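Local coordinates for protein KLLA0E08119p (Kluyveromyces lactis, PDB 3VA7) that forms the urea carboxylase part of a longer yeast enzyme and probably carboxylates urea to urea-1-carboxylate using biotin, hydrogencarbonate and ATP, at residues R367-N372 with I443-Y448; L384-F389 with A438-I443; T397-G402 with P411-I416; R450-S455 with K466-F471. All coordinates share one frame; numbering follows the deposited sequence.

Contact 1: residues R367-N372 with I443-Y448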
loop_
_atom_site.group_PDB
_atom_site.type_symbol
_atom_site.label_atom_id
_atom_site.label_comp_id
_atom_site.label_asym_id
_atom_site.label_seq_id
_atom_site.Cartn_x
_atom_site.Cartn_y
_atom_site.Cartn_z
ATOM N N ARG A 367 16.128 -1.450 21.585
ATOM C CA ARG A 367 16.529 -1.395 20.195
ATOM C C ARG A 367 15.432 -1.937 19.284
ATOM O O ARG A 367 15.197 -3.157 19.242
ATOM C CB ARG A 367 17.783 -2.230 20.017
ATOM C CG ARG A 367 18.943 -1.927 20.941
ATOM C CD ARG A 367 20.229 -2.406 20.225
ATOM N NE ARG A 367 21.449 -2.216 20.992
ATOM C CZ ARG A 367 22.635 -2.677 20.602
ATOM N NH1 ARG A 367 22.752 -3.340 19.462
ATOM N NH2 ARG A 367 23.703 -2.486 21.350
ATOM N N LEU A 368 14.774 -1.049 18.549
ATOM C CA LEU A 368 13.774 -1.459 17.570
ATOM C C LEU A 368 14.424 -1.948 16.299
ATOM O O LEU A 368 15.062 -1.167 15.592
ATOM C CB LEU A 368 12.811 -0.314 17.231
ATOM C CG LEU A 368 11.515 -0.639 16.432
ATOM C CD1 LEU A 368 10.419 -1.260 17.321
ATOM C CD2 LEU A 368 10.967 0.618 15.712
ATOM N N TYR A 369 14.238 -3.240 16.023
ATOM C CA TYR A 369 14.739 -3.921 14.814
ATOM C C TYR A 369 13.616 -4.312 13.840
ATOM O O TYR A 369 12.525 -4.736 14.266
ATOM C CB TYR A 369 15.484 -5.208 15.203
ATOM C CG TYR A 369 16.857 -5.001 15.823
ATOM C CD1 TYR A 369 17.961 -4.755 15.007
ATOM C CD2 TYR A 369 17.062 -5.098 17.202
ATOM C CE1 TYR A 369 19.231 -4.560 15.532
ATOM C CE2 TYR A 369 18.326 -4.913 17.743
ATOM C CZ TYR A 369 19.418 -4.646 16.887
ATOM O OH TYR A 369 20.708 -4.425 17.338
ATOM N N ALA A 370 13.883 -4.204 12.533
ATOM C CA ALA A 370 13.031 -4.799 11.502
ATOM C C ALA A 370 13.318 -6.291 11.471
ATOM O O ALA A 370 14.126 -6.786 10.670
ATOM C CB ALA A 370 13.322 -4.193 10.181
ATOM N N GLU A 371 12.664 -7.015 12.365
ATOM C CA GLU A 371 12.884 -8.454 12.537
ATOM C C GLU A 371 11.592 -9.123 12.967
ATOM O O GLU A 371 10.713 -8.471 13.590
ATOM C CB GLU A 371 13.811 -8.701 13.713
ATOM C CG GLU A 371 15.225 -8.926 13.427
ATOM C CD GLU A 371 16.015 -8.833 14.720
ATOM O OE1 GLU A 371 15.335 -8.716 15.782
ATOM O OE2 GLU A 371 17.286 -8.855 14.660
ATOM N N ASN A 372 11.526 -10.438 12.737
ATOM C CA ASN A 372 10.395 -11.227 13.211
ATOM C C ASN A 372 10.681 -12.126 14.437
ATOM O O ASN A 372 11.264 -13.204 14.313
ATOM C CB ASN A 372 9.818 -12.023 12.037
ATOM C CG ASN A 372 8.509 -12.645 12.382
ATOM O OD1 ASN A 372 8.050 -12.524 13.502
ATOM N ND2 ASN A 372 7.891 -13.304 11.431
ATOM N N ILE A 443 7.767 -6.086 9.632
ATOM C CA ILE A 443 7.662 -6.704 10.909
ATOM C C ILE A 443 8.776 -6.127 11.832
ATOM O O ILE A 443 9.934 -5.953 11.412
ATOM C CB ILE A 443 7.775 -8.244 10.771
ATOM C CG1 ILE A 443 6.736 -8.784 9.749
ATOM C CG2 ILE A 443 7.644 -8.931 12.179
ATOM C CD1 ILE A 443 6.993 -10.246 9.262
ATOM N N THR A 444 8.403 -5.818 13.075
ATOM C CA THR A 444 9.316 -5.259 14.058
ATOM C C THR A 444 9.367 -6.160 15.259
ATOM O O THR A 444 8.687 -7.185 15.296
ATOM C CB THR A 444 8.926 -3.810 14.510
ATOM O OG1 THR A 444 7.745 -3.801 15.344
ATOM C CG2 THR A 444 8.732 -2.894 13.276
ATOM N N ASN A 445 10.178 -5.780 16.234
ATOM C CA ASN A 445 10.306 -6.561 17.432
ATOM C C ASN A 445 9.611 -5.819 18.550
ATOM O O ASN A 445 9.889 -6.022 19.710
ATOM C CB ASN A 445 11.790 -6.856 17.727
ATOM C CG ASN A 445 12.642 -5.561 18.027
ATOM O OD1 ASN A 445 12.313 -4.449 17.624
ATOM N ND2 ASN A 445 13.741 -5.747 18.739
ATOM N N ILE A 446 8.682 -4.949 18.203
ATOM C CA ILE A 446 8.127 -4.039 19.191
ATOM C C ILE A 446 7.397 -4.812 20.280
ATOM O O ILE A 446 7.533 -4.535 21.463
ATOM C CB ILE A 446 7.248 -2.929 18.524
ATOM C CG1 ILE A 446 6.880 -1.823 19.486
ATOM C CG2 ILE A 446 5.970 -3.483 17.803
ATOM C CD1 ILE A 446 8.055 -1.138 20.197
ATOM N N ASP A 447 6.609 -5.784 19.853
ATOM C CA ASP A 447 5.798 -6.570 20.742
ATOM C C ASP A 447 6.698 -7.386 21.642
ATOM O O ASP A 447 6.449 -7.466 22.817
ATOM C CB ASP A 447 4.847 -7.511 19.972
ATOM C CG ASP A 447 3.881 -8.220 20.907
ATOM O OD1 ASP A 447 3.104 -7.497 21.547
ATOM O OD2 ASP A 447 3.946 -9.469 21.063
ATOM N N TYR A 448 7.708 -8.024 21.078
ATOM C CA TYR A 448 8.761 -8.693 21.860
ATOM C C TYR A 448 9.415 -7.755 22.906
ATOM O O TYR A 448 9.540 -8.092 24.078
ATOM C CB TYR A 448 9.780 -9.190 20.867
ATOM C CG TYR A 448 11.020 -9.770 21.431
ATOM C CD1 TYR A 448 12.202 -9.033 21.419
ATOM C CD2 TYR A 448 11.052 -11.089 21.906
ATOM C CE1 TYR A 448 13.378 -9.569 21.890
ATOM C CE2 TYR A 448 12.226 -11.642 22.394
ATOM C CZ TYR A 448 13.390 -10.877 22.380
ATOM O OH TYR A 448 14.582 -11.379 22.851
HETATM O O HOH W 1 14.856 -8.502 18.790
#
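The side-chain amide of Asn445 binds the backbone of strand 362-372 with both its polar atoms, spanning Leu368. ND2 donates to Arg367 O at 3.0 Å in a nearly straight bond (168° at the hydrogen), the acceptor lying in the amide plane. OD1 accepts from Tyr369 N at 2.8 Å, but that donor stands well above the carbonyl plane. CG of Asn445 is tucked between its own backbone N and carbonyl carbon (chi1 64°), which folds the amide back onto the strand. ND2 also donates to a water 3.0 Å from it, and the water in turn donates to Glu371 OE1. Tyr369 O receives a weak bond from Asn445 N, 3.2 Å away, and another weak one from Glu371 N. The Tyr369 ring turns an edge to ND2, and its OH accepts from Arg367 NH1; NE and NH2 of that arginine reach Glu268 and Glu325 in salt bridges. Beside the amide, Leu368 CD1 rests on Ile446 CD1 at 3.7 Å. With an alanine for Asn445, Arg367 O and Tyr369 N would probably lose their amide partners, and the water one of its anchors. Asn445 holds the N-cap position of helix 446-454 yet spends its side chain on the strand; separately, Thr444 OG1 accepts from Ile446 N, an ST turn at the helix start, next to the inverse gamma turn centred on Ala370, whose CA is the nearest to Thr444 CA.

Contact 2: residues L384-F389 with A438-I443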
loop_
_atom_site.group_PDB
_atom_site.type_symbol
_atom_site.label_atom_id
_atom_site.label_comp_id
_atom_site.label_asym_id
_atom_site.label_seq_id
_atom_site.Cartn_x
_atom_site.Cartn_y
_atom_site.Cartn_z
ATOM N N LEU A 384 8.130 1.338 5.049
ATOM C CA LEU A 384 7.408 1.784 6.207
ATOM C C LEU A 384 6.259 2.676 5.748
ATOM O O LEU A 384 6.408 3.532 4.884
ATOM C CB LEU A 384 8.308 2.491 7.225
ATOM C CG LEU A 384 9.438 1.626 7.765
ATOM C CD1 LEU A 384 10.214 2.388 8.776
ATOM C CD2 LEU A 384 8.970 0.276 8.332
ATOM N N THR A 385 5.115 2.473 6.375
ATOM C CA THR A 385 3.858 2.928 5.859
ATOM C C THR A 385 3.274 3.965 6.803
ATOM O O THR A 385 2.400 4.790 6.448
ATOM C CB THR A 385 2.959 1.663 5.692
ATOM O OG1 THR A 385 2.633 1.491 4.302
ATOM C CG2 THR A 385 1.743 1.623 6.641
ATOM N N SER A 386 3.765 3.910 8.023
ATOM C CA SER A 386 3.351 4.826 9.035
ATOM C C SER A 386 4.405 4.677 10.137
ATOM O O SER A 386 4.817 3.568 10.509
ATOM C CB SER A 386 1.908 4.506 9.493
ATOM O OG SER A 386 1.742 4.774 10.888
ATOM N N VAL A 387 4.880 5.794 10.635
ATOM C CA VAL A 387 5.967 5.755 11.602
ATOM C C VAL A 387 5.655 6.795 12.665
ATOM O O VAL A 387 5.660 7.973 12.400
ATOM C CB VAL A 387 7.360 6.035 10.925
ATOM C CG1 VAL A 387 8.434 6.078 11.955
ATOM C CG2 VAL A 387 7.703 4.975 9.822
ATOM N N SER A 388 5.322 6.345 13.859
ATOM C CA SER A 388 5.145 7.283 14.958
ATOM C C SER A 388 5.974 6.983 16.223
ATOM O O SER A 388 6.031 5.830 16.699
ATOM C CB SER A 388 3.670 7.419 15.300
ATOM O OG SER A 388 3.468 8.689 15.915
ATOM N N PHE A 389 6.608 8.024 16.762
ATOM C CA PHE A 389 7.419 7.873 18.010
ATOM C C PHE A 389 6.997 8.852 19.137
ATOM O O PHE A 389 6.608 10.010 18.871
ATOM C CB PHE A 389 8.923 8.050 17.765
ATOM C CG PHE A 389 9.536 7.027 16.815
ATOM C CD1 PHE A 389 9.647 5.688 17.189
ATOM C CD2 PHE A 389 10.075 7.435 15.545
ATOM C CE1 PHE A 389 10.247 4.734 16.324
ATOM C CE2 PHE A 389 10.699 6.477 14.667
ATOM C CZ PHE A 389 10.781 5.139 15.080
ATOM N N ALA A 438 4.530 3.432 17.142
ATOM C CA ALA A 438 3.800 2.789 16.066
ATOM C C ALA A 438 4.581 2.833 14.739
ATOM O O ALA A 438 4.682 3.895 14.093
ATOM C CB ALA A 438 2.436 3.417 15.914
ATOM N N VAL A 439 5.129 1.679 14.359
ATOM C CA VAL A 439 5.865 1.504 13.110
ATOM C C VAL A 439 5.316 0.322 12.267
ATOM O O VAL A 439 5.291 -0.826 12.720
ATOM C CB VAL A 439 7.345 1.310 13.405
ATOM C CG1 VAL A 439 8.091 0.842 12.131
ATOM C CG2 VAL A 439 7.938 2.594 14.003
ATOM N N TYR A 440 4.883 0.607 11.035
ATOM C CA TYR A 440 4.150 -0.375 10.247
ATOM C C TYR A 440 4.670 -0.415 8.807
ATOM O O TYR A 440 5.085 0.611 8.280
ATOM C CB TYR A 440 2.650 -0.063 10.246
ATOM C CG TYR A 440 1.945 0.140 11.592
ATOM C CD1 TYR A 440 1.635 -0.947 12.440
ATOM C CD2 TYR A 440 1.504 1.412 11.974
ATOM C CE1 TYR A 440 0.953 -0.751 13.672
ATOM C CE2 TYR A 440 0.816 1.624 13.174
ATOM C CZ TYR A 440 0.551 0.549 14.020
ATOM O OH TYR A 440 -0.123 0.798 15.204
ATOM N N GLY A 441 4.657 -1.597 8.185
ATOM C CA GLY A 441 5.250 -1.775 6.854
ATOM C C GLY A 441 6.320 -2.860 6.781
ATOM O O GLY A 441 6.584 -3.440 5.705
ATOM N N CYS A 442 6.950 -3.094 7.933
ATOM C CA CYS A 442 7.883 -4.165 8.191
ATOM C C CYS A 442 7.419 -4.829 9.456
ATOM O O CYS A 442 6.793 -4.198 10.287
ATOM C CB CYS A 442 9.253 -3.587 8.527
ATOM S SG CYS A 442 10.059 -2.898 7.103
ATOM N N ILE A 443 7.767 -6.086 9.632
ATOM C CA ILE A 443 7.662 -6.704 10.909
ATOM C C ILE A 443 8.776 -6.127 11.832
ATOM O O ILE A 443 9.934 -5.953 11.412
ATOM C CB ILE A 443 7.775 -8.244 10.771
ATOM C CG1 ILE A 443 6.736 -8.784 9.749
ATOM C CG2 ILE A 443 7.644 -8.931 12.179
ATOM C CD1 ILE A 443 6.993 -10.246 9.262
#
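Tyr440 O takes a hydrogen bond from Thr385 N at 2.7 Å, and Leu384 CA adds a weaker C-H...O contact at 3.3 Å. Thr385 and Ser386 both face Tyr440, a classic beta bulge at one end of the short antiparallel pair of strands 386-388 and 438-440 in the biotin carboxylase C-terminal domain. Tyr440 N returns a bond to Ser386 O at 3.0 Å, closing the hydrogen-bonded pair; Ser388 and Ala438 exchange bonds in both directions. Between them Val387 and Val439 form a non-hydrogen-bonded pair, side by side and pointing the same way. Their face of the pair is apolar. Val439 spreads its methyls, with CG1 anti to the backbone N (chi1 169°) meeting Leu384 CD2 at 3.9 Å and CG2 meeting Phe389 CE1 at 3.9 Å, obliquely to that ring; Leu368 of strand 362-372 packs against the same valine. Gly441 follows, and its positive phi (124°) fits glycine. On the other face, the side of Ala438, CG2 of Thr385 approaches Tyr440 CB crosswise, and Ser386 OG lies near the plane of the Tyr440 ring, 3.5 Å from its edge atom CD2.

Contact 3: residues T397-G402 with P411-I416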
loop_
_atom_site.group_PDB
_atom_site.type_symbol
_atom_site.label_atom_id
_atom_site.label_comp_id
_atom_site.label_asym_id
_atom_site.label_seq_id
_atom_site.Cartn_x
_atom_site.Cartn_y
_atom_site.Cartn_z
ATOM N N THR A 397 17.023 7.527 15.340
ATOM C CA THR A 397 16.533 6.728 14.274
ATOM C C THR A 397 17.014 7.333 12.954
ATOM O O THR A 397 17.733 8.358 12.936
ATOM C CB THR A 397 14.966 6.646 14.329
ATOM O OG1 THR A 397 14.486 5.694 13.355
ATOM C CG2 THR A 397 14.315 8.072 14.111
ATOM N N TRP A 398 16.618 6.699 11.859
ATOM C CA TRP A 398 16.943 7.193 10.536
ATOM C C TRP A 398 15.746 6.930 9.628
ATOM O O TRP A 398 15.875 7.000 8.428
ATOM C CB TRP A 398 18.193 6.493 9.996
ATOM C CG TRP A 398 18.005 5.053 9.848
ATOM C CD1 TRP A 398 17.977 4.091 10.859
ATOM C CD2 TRP A 398 17.764 4.354 8.625
ATOM N NE1 TRP A 398 17.752 2.832 10.308
ATOM C CE2 TRP A 398 17.618 2.967 8.949
ATOM C CE3 TRP A 398 17.652 4.759 7.285
ATOM C CZ2 TRP A 398 17.357 1.999 7.971
ATOM C CZ3 TRP A 398 17.400 3.800 6.305
ATOM C CH2 TRP A 398 17.256 2.428 6.645
ATOM N N VAL A 399 14.576 6.650 10.213
ATOM C CA VAL A 399 13.406 6.260 9.429
ATOM C C VAL A 399 12.175 7.144 9.678
ATOM O O VAL A 399 12.052 7.819 10.717
ATOM C CB VAL A 399 13.068 4.791 9.659
ATOM C CG1 VAL A 399 14.344 3.928 9.490
ATOM C CG2 VAL A 399 12.385 4.588 11.016
ATOM N N LYS A 400 11.290 7.182 8.686
ATOM C CA LYS A 400 9.993 7.856 8.796
ATOM C C LYS A 400 9.031 7.182 7.806
ATOM O O LYS A 400 9.405 6.233 7.144
ATOM C CB LYS A 400 10.121 9.350 8.515
ATOM C CG LYS A 400 11.173 9.644 7.507
ATOM C CD LYS A 400 11.027 11.013 6.822
ATOM C CE LYS A 400 11.765 10.944 5.428
ATOM N NZ LYS A 400 12.398 12.268 4.959
ATOM N N LYS A 401 7.772 7.641 7.775
ATOM C CA LYS A 401 6.771 7.205 6.815
ATOM C C LYS A 401 7.524 7.279 5.490
ATOM O O LYS A 401 8.112 8.312 5.163
ATOM C CB LYS A 401 5.586 8.185 6.853
ATOM C CG LYS A 401 4.282 7.858 6.071
ATOM C CD LYS A 401 3.445 9.176 6.044
ATOM C CE LYS A 401 1.944 8.980 6.349
ATOM N NZ LYS A 401 1.474 9.186 7.822
ATOM N N GLY A 402 7.547 6.194 4.738
ATOM C CA GLY A 402 8.144 6.281 3.432
ATOM C C GLY A 402 9.406 5.495 3.234
ATOM O O GLY A 402 9.582 4.895 2.194
ATOM N N PRO A 411 19.351 -4.642 10.647
ATOM C CA PRO A 411 17.953 -4.236 10.624
ATOM C C PRO A 411 17.550 -3.182 11.714
ATOM O O PRO A 411 16.375 -3.057 12.051
ATOM C CB PRO A 411 17.221 -5.585 10.786
ATOM C CG PRO A 411 18.232 -6.509 11.491
ATOM C CD PRO A 411 19.584 -5.819 11.510
ATOM N N THR A 412 18.494 -2.412 12.233
ATOM C CA THR A 412 18.117 -1.377 13.182
ATOM C C THR A 412 17.157 -0.302 12.615
ATOM O O THR A 412 17.386 0.287 11.549
ATOM C CB THR A 412 19.363 -0.710 13.776
ATOM O OG1 THR A 412 20.087 -1.683 14.550
ATOM C CG2 THR A 412 18.956 0.478 14.649
ATOM N N LEU A 413 16.081 -0.051 13.335
ATOM C CA LEU A 413 15.139 0.958 12.918
ATOM C C LEU A 413 15.338 2.226 13.731
ATOM O O LEU A 413 15.376 3.342 13.198
ATOM C CB LEU A 413 13.691 0.435 13.043
ATOM C CG LEU A 413 13.275 -0.589 11.961
ATOM C CD1 LEU A 413 11.896 -1.248 12.134
ATOM C CD2 LEU A 413 13.420 0.017 10.544
ATOM N N ALA A 414 15.493 2.038 15.026
ATOM C CA ALA A 414 15.351 3.111 15.958
ATOM C C ALA A 414 15.862 2.664 17.298
ATOM O O ALA A 414 15.918 1.506 17.584
ATOM C CB ALA A 414 13.876 3.568 16.037
ATOM N N LYS A 415 16.328 3.607 18.091
ATOM C CA LYS A 415 16.717 3.309 19.439
ATOM C C LYS A 415 15.870 4.262 20.249
ATOM O O LYS A 415 15.852 5.487 19.992
ATOM C CB LYS A 415 18.189 3.555 19.656
ATOM C CG LYS A 415 19.035 2.576 18.939
ATOM C CD LYS A 415 20.498 2.742 19.323
ATOM C CE LYS A 415 21.086 4.016 18.746
ATOM N NZ LYS A 415 22.356 4.398 19.363
ATOM N N ILE A 416 15.126 3.676 21.180
ATOM C CA ILE A 416 14.151 4.382 21.969
ATOM C C ILE A 416 14.716 4.550 23.366
ATOM O O ILE A 416 14.922 3.567 24.070
ATOM C CB ILE A 416 12.818 3.614 21.954
ATOM C CG1 ILE A 416 12.277 3.641 20.526
ATOM C CG2 ILE A 416 11.790 4.264 22.872
ATOM C CD1 ILE A 416 11.667 2.363 20.092
#
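Leu413 O sits at the tight end of the contact, where Thr397 OG1 donates a hydrogen bond to it and Trp398 brings its CD1 within 3.6 Å. One peptide earlier, Trp398 NE1 donates to Thr412 O at 2.9 Å, almost straight (170°) and with the oxygen practically in the indole plane. CG of Trp398 lies between its backbone N and carbonyl carbon (chi1 62°), a setting that swings the five-membered edge of the indole to strand 412-420. The Thr397 hydroxyl is used twice, since Val399 N donates to OG1 at 3.3 Å, an ST turn that bends the chain just after strand 394-397. Thr397 and Ala414 form an antiparallel non-hydrogen-bonded pair of the large sheet of the biotin carboxylase part, and Leu413 with Ala414 makes a classic beta bulge opposite Leu368. Within the Thr397-Ala414 pair, Ala414 CB lies 3.5 Å from Thr397 OG1. Val399 CG1 covers one face of the neighbouring indole and touches Leu413 CD2 more loosely, at 4.2 Å. Arg39 makes a cation-pi contact with the tryptophan, whose other neighbours include Glu41 and Val44 of helix 40-53. Beyond Val399 the contact opens out: Lys400 and Lys401 are exposed to solvent, and the chain there leaves strand 412-420 behind.

Contact 4: residues R450-S455 with K466-F471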
loop_
_atom_site.group_PDB
_atom_site.type_symbol
_atom_site.label_atom_id
_atom_site.label_comp_id
_atom_site.label_asym_id
_atom_site.label_seq_id
_atom_site.Cartn_x
_atom_site.Cartn_y
_atom_site.Cartn_z
ATOM N N ARG A 450 8.042 -5.123 24.165
ATOM C CA ARG A 450 7.004 -4.672 25.113
ATOM C C ARG A 450 6.851 -5.642 26.274
ATOM O O ARG A 450 6.830 -5.260 27.466
ATOM C CB ARG A 450 5.666 -4.547 24.394
ATOM C CG ARG A 450 5.336 -3.158 23.960
ATOM C CD ARG A 450 4.416 -3.259 22.809
ATOM N NE ARG A 450 4.248 -1.967 22.186
ATOM C CZ ARG A 450 3.567 -1.789 21.062
ATOM N NH1 ARG A 450 3.031 -2.850 20.486
ATOM N NH2 ARG A 450 3.415 -0.573 20.525
ATOM N N SER A 451 6.743 -6.898 25.873
ATOM C CA SER A 451 6.735 -8.038 26.737
ATOM C C SER A 451 7.970 -8.077 27.672
ATOM O O SER A 451 7.811 -8.268 28.887
ATOM C CB SER A 451 6.613 -9.289 25.873
ATOM O OG SER A 451 7.372 -10.330 26.441
ATOM N N ILE A 452 9.180 -7.882 27.126
ATOM C CA ILE A 452 10.394 -7.802 27.982
ATOM C C ILE A 452 10.345 -6.614 28.925
ATOM O O ILE A 452 10.308 -6.809 30.118
ATOM C CB ILE A 452 11.689 -7.783 27.206
ATOM C CG1 ILE A 452 11.865 -9.072 26.413
ATOM C CG2 ILE A 452 12.849 -7.612 28.150
ATOM C CD1 ILE A 452 13.015 -8.995 25.469
ATOM N N ALA A 453 10.280 -5.398 28.389
ATOM C CA ALA A 453 10.108 -4.174 29.203
ATOM C C ALA A 453 9.043 -4.330 30.291
ATOM O O ALA A 453 9.053 -3.635 31.298
ATOM C CB ALA A 453 9.759 -2.996 28.314
ATOM N N SER A 454 8.120 -5.250 30.069
ATOM C CA SER A 454 6.964 -5.443 30.967
ATOM C C SER A 454 7.112 -6.517 32.003
ATOM O O SER A 454 6.298 -6.586 32.913
ATOM C CB SER A 454 5.742 -5.840 30.161
ATOM O OG SER A 454 5.073 -4.650 29.929
ATOM N N SER A 455 8.091 -7.393 31.791
ATOM C CA SER A 455 8.216 -8.616 32.552
ATOM C C SER A 455 8.451 -8.349 34.038
ATOM O O SER A 455 8.864 -7.243 34.438
ATOM C CB SER A 455 9.315 -9.494 31.955
ATOM O OG SER A 455 10.536 -8.795 31.922
ATOM N N LYS A 466 22.038 -14.430 30.148
ATOM C CA LYS A 466 21.440 -15.706 29.772
ATOM C C LYS A 466 19.905 -15.645 29.597
ATOM O O LYS A 466 19.328 -16.399 28.793
ATOM C CB LYS A 466 21.840 -16.760 30.822
ATOM C CG LYS A 466 21.849 -18.203 30.327
ATOM C CD LYS A 466 22.589 -18.359 28.973
ATOM C CE LYS A 466 21.861 -19.425 28.082
ATOM N NZ LYS A 466 22.554 -19.737 26.799
ATOM N N VAL A 467 19.271 -14.728 30.331
ATOM C CA VAL A 467 17.812 -14.633 30.453
ATOM C C VAL A 467 17.012 -14.692 29.140
ATOM O O VAL A 467 16.164 -15.578 28.964
ATOM C CB VAL A 467 17.414 -13.386 31.272
ATOM C CG1 VAL A 467 15.902 -13.195 31.292
ATOM C CG2 VAL A 467 17.941 -13.502 32.683
ATOM N N LEU A 468 17.281 -13.754 28.232
ATOM C CA LEU A 468 16.567 -13.654 26.970
ATOM C C LEU A 468 16.646 -14.909 26.142
ATOM O O LEU A 468 15.812 -15.103 25.265
ATOM C CB LEU A 468 17.106 -12.499 26.136
ATOM C CG LEU A 468 16.743 -11.099 26.573
ATOM C CD1 LEU A 468 16.814 -10.220 25.365
ATOM C CD2 LEU A 468 15.358 -11.063 27.182
ATOM N N ASP A 469 17.655 -15.743 26.395
ATOM C CA ASP A 469 17.789 -17.026 25.687
ATOM C C ASP A 469 16.759 -18.102 26.078
ATOM O O ASP A 469 16.495 -19.042 25.309
ATOM C CB ASP A 469 19.223 -17.550 25.767
ATOM C CG ASP A 469 20.072 -17.034 24.633
ATOM O OD1 ASP A 469 21.079 -16.362 24.902
ATOM O OD2 ASP A 469 19.709 -17.264 23.455
ATOM N N SER A 470 16.183 -17.949 27.265
ATOM C CA SER A 470 15.072 -18.798 27.719
ATOM C C SER A 470 13.855 -17.926 28.136
ATOM O O SER A 470 13.223 -18.135 29.189
ATOM C CB SER A 470 15.526 -19.767 28.844
ATOM O OG SER A 470 16.215 -19.101 29.896
ATOM N N PHE A 471 13.542 -16.928 27.310
ATOM C CA PHE A 471 12.482 -16.005 27.659
ATOM C C PHE A 471 11.200 -16.469 26.992
ATOM O O PHE A 471 11.164 -16.742 25.763
ATOM C CB PHE A 471 12.833 -14.582 27.248
ATOM C CG PHE A 471 11.771 -13.578 27.586
ATOM C CD1 PHE A 471 11.684 -13.042 28.864
ATOM C CD2 PHE A 471 10.864 -13.160 26.615
ATOM C CE1 PHE A 471 10.707 -12.116 29.185
ATOM C CE2 PHE A 471 9.884 -12.239 26.924
ATOM C CZ PHE A 471 9.802 -11.714 28.224
#
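The last turn of helix 446-454 packs against the 3-10 segment 467-469 and Phe471, two residues past it, in the biotin carboxylase C-terminal region. The ring of Phe471 is the centre of the contact. Ile452 CG1 lies over one of its faces, offset toward the rim, 4.0 Å from the ring centroid and 23° off the normal, a CH-pi contact. Ser451 OG and Ser455 CB come instead to the ring edge, near its plane, with OG 3.2 Å from Phe471 CE2 and CB 4.1 Å from Phe471 CE1. CG of Phe471 stands opposite its backbone N (chi1 -180°), which carries the ring out toward the helix. Alongside, the Ile452 and Leu468 side chains cross at about a right angle, Ile452 CD1 meeting Leu468 CD2 at 3.6 Å. Ile452 O, at the helix end, accepts from both Ser455 N at 2.8 Å and Ser455 OG at 2.7 Å, the hydroxyl arriving in the carbonyl plane on a lone pair; Ser455 OG also takes the N-H of Phe458, capping helix 456-460. A serine in place of Phe471 would probably leave Ile452 CG1 without its aromatic partner and open a gap beside Ser451 and Ser455. No hydrogen bond joins the two segments, so their hold on each other rests on apolar and aromatic packing, while the polar bonds of Ser455 shape the helix junction.

In the fold
All four contacts belong to the biotin carboxylase C-terminal region. Contacts 1 and 3 lie on neighbouring strands, 362-372 and 412-420, with centres 11 Å apart; Leu368 O to Leu413 N (2.7 Å) and Ala370 N to Pro411 O (2.8 Å) are probable hydrogen bonds between them. Contact 2 flanks both, its centre about 9 Å from that of contact 3, where Phe389 CZ meets Ala414 CB at 3.6 Å. It shares Ile443 with contact 1. Helix 446-454 carries contact 1 at its start and contact 4 at its end, 13 Å apart between centres. The residues lining the biotin and urea pockets, including Lys1202 and Asp991, are in none of these segments.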